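Serine protease inhibitor (Schistosoma haematobium, PDB 3STO) probably inhibits serine endopeptidases, as most members of the serpin family do. Local coordinates at residues G57-R62 and S324-I329; G229-G234 and V291-P296; D317-V322 and L335-F340. All blocks are in the same frame, centred on the assembly; numbering follows the deposited sequence.

Contact 1: residues G57-R62 and S324-I329; sequences GGAQGR and SDLSGI
Gln60 and Asp325 are joined by the straightest bond of this contact: Gln60 N donates to Asp325 O over 2.8 Å at 169°. A weak second bond runs the other way, from Gly328 N to Gly58 O at 3.2 Å and only 131° at the hydrogen. Gly58 O is also approached by the CA-H of Leu326, and a nearly linear CA-H...O contact brings Gly328 CA to 3.3 Å from Gly57 O. Glycine suits both 58 and 328: Gly328 lies against the backbone of Gly57 and Gly58, and CG1 of Ile329 occupies the side of Gly58; at 57, just past a helix, positive phi suits glycine too.

The carboxylate of Asp325 works mainly within its own turn. OD1 receives the hydroxyl of Ser327, OG to OD1 2.9 Å, and more weakly the backbone N of Ser327, while Asp325 N is bonded to Thr63 OG1. With CG anti to the backbone N (chi1 -167°), this acid group lies beside the CB of Gln60, which is 3.5 Å from OD1. In the serpin fold, 57-62 is the connection from helix 43-55 into helix 61-70. The other segment, 324-329, belongs to the long loop between helix 307-312 and strand 339-348.

Apolar packing fills in on the buried flank. Leu326 turns its CD1 to the backbone and methyl of Ala59, 4.0 Å from Ala59 CB, and CG1 of Ile329 rests 3.6 Å from Gly58 CA. Farther out, the CG of Gln60 passes Ser327 OG before the bent chain carries its amide away.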
loop_
_atom_site.group_PDB
_atom_site.type_symbol
_atom_site.label_atom_id
_atom_site.label_comp_id
_atom_site.label_asym_id
_atom_site.label_seq_id
_atom_site.Cartn_x
_atom_site.Cartn_y
_atom_site.Cartn_z
ATOM N N GLY A 57 -1.599 10.335 -21.168
ATOM C CA GLY A 57 -0.908 11.265 -22.061
ATOM C C GLY A 57 -0.252 12.493 -21.407
ATOM O O GLY A 57 0.409 13.282 -22.078
ATOM N N GLY A 58 -0.431 12.668 -20.105
ATOM C CA GLY A 58 0.134 13.799 -19.400
ATOM C C GLY A 58 1.656 13.929 -19.488
ATOM O O GLY A 58 2.185 15.017 -19.741
ATOM N N ALA A 59 2.367 12.828 -19.272
ATOM C CA ALA A 59 3.818 12.862 -19.172
ATOM C C ALA A 59 4.431 12.527 -20.515
ATOM O O ALA A 59 4.120 11.500 -21.112
ATOM C CB ALA A 59 4.304 11.879 -18.121
ATOM N N GLN A 60 5.316 13.391 -21.000
ATOM C CA GLN A 60 5.838 13.201 -22.335
ATOM C C GLN A 60 7.346 13.172 -22.348
ATOM O O GLN A 60 7.988 13.453 -21.342
ATOM C CB GLN A 60 5.316 14.325 -23.238
ATOM C CG GLN A 60 3.829 14.227 -23.518
ATOM C CD GLN A 60 3.507 13.178 -24.552
ATOM O OE1 GLN A 60 4.378 12.390 -24.985
ATOM N NE2 GLN A 60 2.262 13.166 -24.976
ATOM N N GLY A 61 7.902 12.918 -23.519
ATOM C CA GLY A 61 9.333 12.895 -23.687
ATOM C C GLY A 61 9.998 11.994 -22.668
ATOM O O GLY A 61 9.530 10.899 -22.392
ATOM N N ARG A 62 11.086 12.483 -22.104
ATOM C CA ARG A 62 11.918 11.737 -21.190
ATOM C C ARG A 62 11.218 11.538 -19.807
ATOM O O ARG A 62 11.470 10.561 -19.092
ATOM C CB ARG A 62 13.255 12.484 -21.054
ATOM C CG ARG A 62 14.365 11.694 -20.359
ATOM C CD ARG A 62 15.707 12.295 -20.659
ATOM N NE ARG A 62 16.499 12.455 -19.452
ATOM C CZ ARG A 62 16.685 13.613 -18.831
ATOM N NH1 ARG A 62 16.137 14.723 -19.320
ATOM N NH2 ARG A 62 17.422 13.660 -17.725
ATOM N N SER A 324 11.125 18.727 -16.486
ATOM C CA SER A 324 9.752 18.216 -16.504
ATOM C C SER A 324 9.020 18.455 -17.807
ATOM O O SER A 324 8.899 19.591 -18.231
ATOM C CB SER A 324 8.930 18.847 -15.382
ATOM O OG SER A 324 7.667 18.191 -15.264
ATOM N N ASP A 325 8.510 17.382 -18.409
ATOM C CA ASP A 325 7.692 17.472 -19.609
ATOM C C ASP A 325 6.252 16.955 -19.348
ATOM O O ASP A 325 5.939 15.784 -19.609
ATOM C CB ASP A 325 8.359 16.724 -20.800
ATOM C CG ASP A 325 7.703 17.063 -22.180
ATOM O OD1 ASP A 325 6.501 17.405 -22.231
ATOM O OD2 ASP A 325 8.395 16.979 -23.223
ATOM N N LEU A 326 5.394 17.848 -18.850
ATOM C CA LEU A 326 3.962 17.565 -18.676
ATOM C C LEU A 326 3.122 18.344 -19.703
ATOM O O LEU A 326 2.069 18.924 -19.399
ATOM C CB LEU A 326 3.474 17.846 -17.245
ATOM C CG LEU A 326 3.750 16.891 -16.049
ATOM C CD1 LEU A 326 3.814 15.447 -16.472
ATOM C CD2 LEU A 326 4.982 17.260 -15.247
ATOM N N SER A 327 3.586 18.329 -20.940
ATOM C CA SER A 327 2.935 19.115 -21.970
ATOM C C SER A 327 1.589 18.502 -22.323
ATOM O O SER A 327 0.749 19.164 -22.904
ATOM C CB SER A 327 3.836 19.238 -23.199
ATOM O OG SER A 327 4.077 17.969 -23.777
ATOM N N GLY A 328 1.388 17.238 -21.960
ATOM C CA GLY A 328 0.100 16.582 -22.139
ATOM C C GLY A 328 -0.951 17.094 -21.161
ATOM O O GLY A 328 -2.144 16.882 -21.354
ATOM N N ILE A 329 -0.504 17.766 -20.104
ATOM C CA ILE A 329 -1.411 18.311 -19.093
ATOM C C ILE A 329 -1.644 19.823 -19.259
ATOM O O ILE A 329 -2.762 20.316 -19.083
ATOM C CB ILE A 329 -0.854 18.089 -17.663
ATOM C CG1 ILE A 329 -0.742 16.597 -17.336
ATOM C CG2 ILE A 329 -1.704 18.827 -16.630
ATOM C CD1 ILE A 329 -0.022 16.324 -16.000
#

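Contact 2: residues G229-G234 and V291-P296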
loop_
_atom_site.group_PDB
_atom_site.type_symbol
_atom_site.label_atom_id
_atom_site.label_comp_id
_atom_site.label_asym_id
_atom_site.label_seq_id
_atom_site.Cartn_x
_atom_site.Cartn_y
_atom_site.Cartn_z
ATOM N N GLY A 229 -8.065 -21.901 16.301
ATOM C CA GLY A 229 -8.679 -22.051 15.004
ATOM C C GLY A 229 -7.837 -22.775 13.984
ATOM O O GLY A 229 -6.668 -23.091 14.207
ATOM N N VAL A 230 -8.466 -23.070 12.858
ATOM C CA VAL A 230 -7.781 -23.725 11.783
ATOM C C VAL A 230 -7.256 -22.605 10.921
ATOM O O VAL A 230 -7.980 -21.656 10.621
ATOM C CB VAL A 230 -8.749 -24.617 10.993
ATOM C CG1 VAL A 230 -8.070 -25.188 9.752
ATOM C CG2 VAL A 230 -9.203 -25.726 11.886
HETATM N N MSE A 231 -5.979 -22.675 10.572
HETATM C CA MSE A 231 -5.452 -21.729 9.599
HETATM C C MSE A 231 -4.183 -22.248 8.971
HETATM O O MSE A 231 -3.613 -23.238 9.429
HETATM C CB MSE A 231 -5.289 -20.317 10.189
HETATM C CG MSE A 231 -4.427 -20.194 11.445
HETATM SE SE MSE A 231 -4.630 -18.432 12.431
HETATM C CE MSE A 231 -5.952 -18.976 13.829
ATOM N N LYS A 232 -3.768 -21.594 7.899
ATOM C CA LYS A 232 -2.538 -21.959 7.209
ATOM C C LYS A 232 -1.330 -21.462 7.994
ATOM O O LYS A 232 -1.308 -20.339 8.491
ATOM C CB LYS A 232 -2.543 -21.382 5.802
ATOM C CG LYS A 232 -3.408 -22.158 4.848
ATOM C CD LYS A 232 -2.633 -23.320 4.290
ATOM C CE LYS A 232 -3.413 -23.975 3.192
ATOM N NZ LYS A 232 -3.734 -22.893 2.241
ATOM N N TYR A 233 -0.336 -22.318 8.126
ATOM C CA TYR A 233 0.757 -22.033 9.024
ATOM C C TYR A 233 2.010 -22.706 8.513
ATOM O O TYR A 233 1.949 -23.741 7.855
ATOM C CB TYR A 233 0.425 -22.553 10.443
ATOM C CG TYR A 233 1.643 -22.666 11.320
ATOM C CD1 TYR A 233 2.389 -23.853 11.358
ATOM C CD2 TYR A 233 2.092 -21.571 12.067
ATOM C CE1 TYR A 233 3.537 -23.968 12.149
ATOM C CE2 TYR A 233 3.249 -21.669 12.861
ATOM C CZ TYR A 233 3.970 -22.858 12.897
ATOM O OH TYR A 233 5.109 -22.945 13.681
ATOM N N GLY A 234 3.157 -22.124 8.818
ATOM C CA GLY A 234 4.409 -22.745 8.451
ATOM C C GLY A 234 5.520 -22.185 9.309
ATOM O O GLY A 234 5.490 -20.993 9.657
ATOM N N VAL A 291 -4.299 -23.594 15.479
ATOM C CA VAL A 291 -3.422 -22.581 16.025
ATOM C C VAL A 291 -4.071 -21.840 17.165
ATOM O O VAL A 291 -5.243 -21.408 17.085
ATOM C CB VAL A 291 -3.038 -21.559 14.936
ATOM C CG1 VAL A 291 -2.096 -20.536 15.481
ATOM C CG2 VAL A 291 -2.411 -22.270 13.788
ATOM N N SER A 292 -3.301 -21.709 18.237
ATOM C CA SER A 292 -3.614 -20.746 19.284
ATOM C C SER A 292 -2.987 -19.411 18.846
ATOM O O SER A 292 -1.770 -19.259 18.828
ATOM C CB SER A 292 -3.023 -21.198 20.611
ATOM O OG SER A 292 -3.067 -20.152 21.556
ATOM N N LEU A 293 -3.830 -18.471 18.453
ATOM C CA LEU A 293 -3.370 -17.215 17.894
ATOM C C LEU A 293 -3.607 -16.077 18.867
ATOM O O LEU A 293 -4.729 -15.864 19.313
ATOM C CB LEU A 293 -4.107 -16.925 16.578
ATOM C CG LEU A 293 -3.992 -15.533 15.933
ATOM C CD1 LEU A 293 -2.556 -15.215 15.600
ATOM C CD2 LEU A 293 -4.872 -15.418 14.663
ATOM N N ARG A 294 -2.562 -15.330 19.190
ATOM C CA ARG A 294 -2.776 -14.067 19.894
ATOM C C ARG A 294 -2.230 -12.943 19.077
ATOM O O ARG A 294 -1.116 -13.011 18.568
ATOM C CB ARG A 294 -2.104 -14.059 21.256
ATOM C CG ARG A 294 -2.420 -15.262 22.100
ATOM C CD ARG A 294 -2.108 -14.952 23.529
ATOM N NE ARG A 294 -2.151 -16.145 24.337
ATOM C CZ ARG A 294 -1.202 -16.471 25.191
ATOM N NH1 ARG A 294 -0.150 -15.677 25.330
ATOM N NH2 ARG A 294 -1.309 -17.574 25.908
ATOM N N LEU A 295 -3.004 -11.883 19.002
ATOM C CA LEU A 295 -2.736 -10.833 18.058
ATOM C C LEU A 295 -3.219 -9.529 18.676
ATOM O O LEU A 295 -4.381 -9.405 19.043
ATOM C CB LEU A 295 -3.465 -11.129 16.716
ATOM C CG LEU A 295 -3.307 -10.158 15.539
ATOM C CD1 LEU A 295 -1.839 -10.120 15.070
ATOM C CD2 LEU A 295 -4.247 -10.467 14.339
ATOM N N PRO A 296 -2.324 -8.535 18.757
ATOM C CA PRO A 296 -2.710 -7.197 19.222
ATOM C C PRO A 296 -3.779 -6.530 18.315
ATOM O O PRO A 296 -3.771 -6.674 17.088
ATOM C CB PRO A 296 -1.380 -6.413 19.152
ATOM C CG PRO A 296 -0.325 -7.438 18.993
ATOM C CD PRO A 296 -0.921 -8.582 18.301
#
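Gly229 and Val291 satisfy each other's backbones completely. As an antiparallel hydrogen-bonded pair they exchange two bonds: Val291 N to Gly229 O, 2.7 Å and 159° at the hydrogen, and Gly229 N to Val291 O, 3.0 Å and more bent at 142°. Beyond this pair the short strand segments diverge, their directions 87° apart, and the polar groups find other partners. Met231 and Tyr233 make backbone bonds with Thr289 and Lys287, earlier in strand 287-305, while Lys232 and Gly234 use their opposite edge to reach Ser245 and Ile243 of strand 241-247. Ser292 pairs through its backbone with Val373, and its hydroxyl meets His376 NE2. The phenol of Tyr233 is bonded to Glu242 OE1.

The buried angle between the strands is filled by apolar groups, which have no bonding need there. Met231, present as selenomethionine, sends its CG between the backbone N and carbonyl carbon, a torsion that lays the chain across Val291, CG to CG2 3.7 Å. A bend at the last torsion then takes SE to 3.8 Å from Leu293 CD2 and the CE methyl to 3.9 Å from Leu293 CB. The flexible chain crosses both branched neighbours at about a right angle and so covers two of them. Tyr233 adds only its CB, 4.4 Å from Val291 CG2.

A strand that pairs with strand 287-305 on one edge and with strand 241-247 on the other is here the passage from sheet C into sheet B of the serpin fold.

Contact 3: residues D317-V322 and L335-F340; sequences DLFDPV and LYVNEF
Pro321 covers one face of the Tyr336 ring, a CH-pi contact with CG 3.7 Å from the ring centroid and 18° off its normal. Over the opposite face, toward the rim, stands Asn338 OD1, which is itself held by Ala185 N and Met186 N; a water lies in plane at the edge. The tyrosine reaches the proline because its CG sits between the backbone N and carbonyl carbon (chi1 68°). The compact, rigid ring of proline suits this exposed place, offering CH groups to an aromatic face.

The Phe319 ring has Leu318 CB over one face and Val337 O in plane at its edge, while its CE1 lies 3.8 Å from Val337 CG1. The valine's other branch, CG2, meets Leu318 CD2 at 3.6 Å. Between them, Val337 N donates almost linearly to Leu318 O over 3.0 Å. The same water lies 2.9 Å from both Phe319 O and Val337 O, placed to donate to them, though it may not serve every acceptor around it at once. Asp320 OD1 accepts from Val322 N, an Asx turn that carries the chain round Pro321. The loop after helix 307-312 thus folds back onto the lead-in to strand 339-348, strand 5 of sheet A in the serpin fold.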
loop_
_atom_site.group_PDB
_atom_site.type_symbol
_atom_site.label_atom_id
_atom_site.label_comp_id
_atom_site.label_asym_id
_atom_site.label_seq_id
_atom_site.Cartn_x
_atom_site.Cartn_y
_atom_site.Cartn_z
ATOM N N ASP A 317 12.818 13.311 -13.966
ATOM C CA ASP A 317 12.364 14.540 -14.652
ATOM C C ASP A 317 11.042 15.062 -14.140
ATOM O O ASP A 317 10.826 16.261 -14.149
ATOM C CB ASP A 317 12.231 14.340 -16.148
ATOM C CG ASP A 317 13.558 14.158 -16.831
ATOM O OD1 ASP A 317 14.598 14.009 -16.123
ATOM O OD2 ASP A 317 13.538 14.158 -18.089
ATOM N N LEU A 318 10.145 14.155 -13.743
ATOM C CA LEU A 318 8.836 14.533 -13.208
ATOM C C LEU A 318 8.964 15.572 -12.074
ATOM O O LEU A 318 8.070 16.397 -11.860
ATOM C CB LEU A 318 8.151 13.296 -12.626
ATOM C CG LEU A 318 6.699 12.898 -12.858
ATOM C CD1 LEU A 318 6.232 12.077 -11.686
ATOM C CD2 LEU A 318 5.761 14.067 -13.111
ATOM N N PHE A 319 10.070 15.502 -11.330
ATOM C CA PHE A 319 10.185 16.245 -10.075
ATOM C C PHE A 319 11.045 17.482 -10.192
ATOM O O PHE A 319 11.397 18.102 -9.208
ATOM C CB PHE A 319 10.688 15.324 -8.951
ATOM C CG PHE A 319 9.847 14.080 -8.776
ATOM C CD1 PHE A 319 8.509 14.185 -8.411
ATOM C CD2 PHE A 319 10.385 12.824 -9.009
ATOM C CE1 PHE A 319 7.731 13.060 -8.269
ATOM C CE2 PHE A 319 9.617 11.679 -8.871
ATOM C CZ PHE A 319 8.278 11.791 -8.504
ATOM N N ASP A 320 11.334 17.860 -11.420
ATOM C CA ASP A 320 12.314 18.900 -11.696
ATOM C C ASP A 320 11.762 19.951 -12.663
ATOM O O ASP A 320 11.405 19.645 -13.803
ATOM C CB ASP A 320 13.583 18.248 -12.244
ATOM C CG ASP A 320 14.637 19.256 -12.648
ATOM O OD1 ASP A 320 14.482 20.454 -12.328
ATOM O OD2 ASP A 320 15.625 18.839 -13.288
ATOM N N PRO A 321 11.684 21.197 -12.195
ATOM C CA PRO A 321 11.211 22.379 -12.934
ATOM C C PRO A 321 11.828 22.519 -14.328
ATOM O O PRO A 321 11.135 22.920 -15.242
ATOM C CB PRO A 321 11.684 23.539 -12.066
ATOM C CG PRO A 321 11.780 22.967 -10.701
ATOM C CD PRO A 321 12.179 21.535 -10.850
ATOM N N VAL A 322 13.098 22.166 -14.490
ATOM C CA VAL A 322 13.761 22.337 -15.773
ATOM C C VAL A 322 13.414 21.224 -16.757
ATOM O O VAL A 322 13.008 21.479 -17.892
ATOM C CB VAL A 322 15.307 22.391 -15.627
ATOM C CG1 VAL A 322 15.954 22.304 -16.986
ATOM C CG2 VAL A 322 15.735 23.655 -14.913
ATOM N N LEU A 335 5.326 23.236 -15.210
ATOM C CA LEU A 335 4.542 22.315 -14.400
ATOM C C LEU A 335 5.412 21.115 -14.058
ATOM O O LEU A 335 5.935 20.440 -14.953
ATOM C CB LEU A 335 3.290 21.812 -15.112
ATOM C CG LEU A 335 2.418 20.924 -14.217
ATOM C CD1 LEU A 335 1.874 21.676 -13.012
ATOM C CD2 LEU A 335 1.300 20.312 -15.000
ATOM N N TYR A 336 5.583 20.872 -12.766
ATOM C CA TYR A 336 6.238 19.652 -12.312
ATOM C C TYR A 336 5.634 19.242 -10.982
ATOM O O TYR A 336 4.866 19.999 -10.371
ATOM C CB TYR A 336 7.737 19.853 -12.154
ATOM C CG TYR A 336 8.066 20.785 -11.016
ATOM C CD1 TYR A 336 7.873 22.165 -11.142
ATOM C CD2 TYR A 336 8.567 20.289 -9.804
ATOM C CE1 TYR A 336 8.188 23.024 -10.114
ATOM C CE2 TYR A 336 8.877 21.134 -8.762
ATOM C CZ TYR A 336 8.685 22.500 -8.922
ATOM O OH TYR A 336 8.994 23.339 -7.887
ATOM N N VAL A 337 5.976 18.043 -10.522
ATOM C CA VAL A 337 5.380 17.546 -9.296
ATOM C C VAL A 337 6.215 17.972 -8.092
ATOM O O VAL A 337 7.397 17.650 -8.020
ATOM C CB VAL A 337 5.200 16.017 -9.353
ATOM C CG1 VAL A 337 4.832 15.465 -7.953
ATOM C CG2 VAL A 337 4.133 15.665 -10.380
ATOM N N ASN A 338 5.613 18.705 -7.154
ATOM C CA ASN A 338 6.339 19.116 -5.952
ATOM C C ASN A 338 6.367 17.983 -4.925
ATOM O O ASN A 338 7.420 17.667 -4.369
ATOM C CB ASN A 338 5.690 20.342 -5.311
ATOM C CG ASN A 338 5.790 21.567 -6.164
ATOM O OD1 ASN A 338 4.942 21.807 -7.038
ATOM N ND2 ASN A 338 6.833 22.363 -5.923
ATOM N N GLU A 339 5.205 17.382 -4.669
ATOM C CA GLU A 339 5.091 16.321 -3.661
ATOM C C GLU A 339 4.268 15.132 -4.166
ATOM O O GLU A 339 3.300 15.284 -4.914
ATOM C CB GLU A 339 4.470 16.851 -2.371
ATOM C CG GLU A 339 4.999 18.196 -1.923
ATOM C CD GLU A 339 4.289 18.728 -0.677
ATOM O OE1 GLU A 339 4.013 17.929 0.250
ATOM O OE2 GLU A 339 4.003 19.949 -0.625
ATOM N N PHE A 340 4.676 13.947 -3.750
ATOM C CA PHE A 340 4.033 12.730 -4.150
ATOM C C PHE A 340 3.921 11.960 -2.827
ATOM O O PHE A 340 4.898 11.471 -2.263
ATOM C CB PHE A 340 4.888 12.031 -5.206
ATOM C CG PHE A 340 4.260 10.796 -5.814
ATOM C CD1 PHE A 340 3.416 9.995 -5.095
ATOM C CD2 PHE A 340 4.537 10.436 -7.118
ATOM C CE1 PHE A 340 2.865 8.849 -5.649
ATOM C CE2 PHE A 340 3.982 9.289 -7.677
ATOM C CZ PHE A 340 3.145 8.494 -6.926
HETATM O O HOH W 1 9.919 18.340 -6.699
#

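How the contacts relate
Contacts 1 and 3 are neighbours, their centres about 11 Å apart, at one end of the molecule, whereas contact 2 lies on the other side of the chain's centre, with its centre about 49 Å from that of contact 1 and about 46 Å from that of contact 3. Contacts 1 and 3 share the long loop before strand 339-348 and are tied directly by the salt bridge of Arg62 with Asp317. Both are partly buried; contact 1 relies on close glycine backbones and two isolated bonds, one of them weak, contact 3 on one backbone bond and aromatic rings. Contact 2 is buried and made of regular strand, with paired backbone bonds over an apolar filling; its strand 287-305 adjoins strand 339-348 farther along.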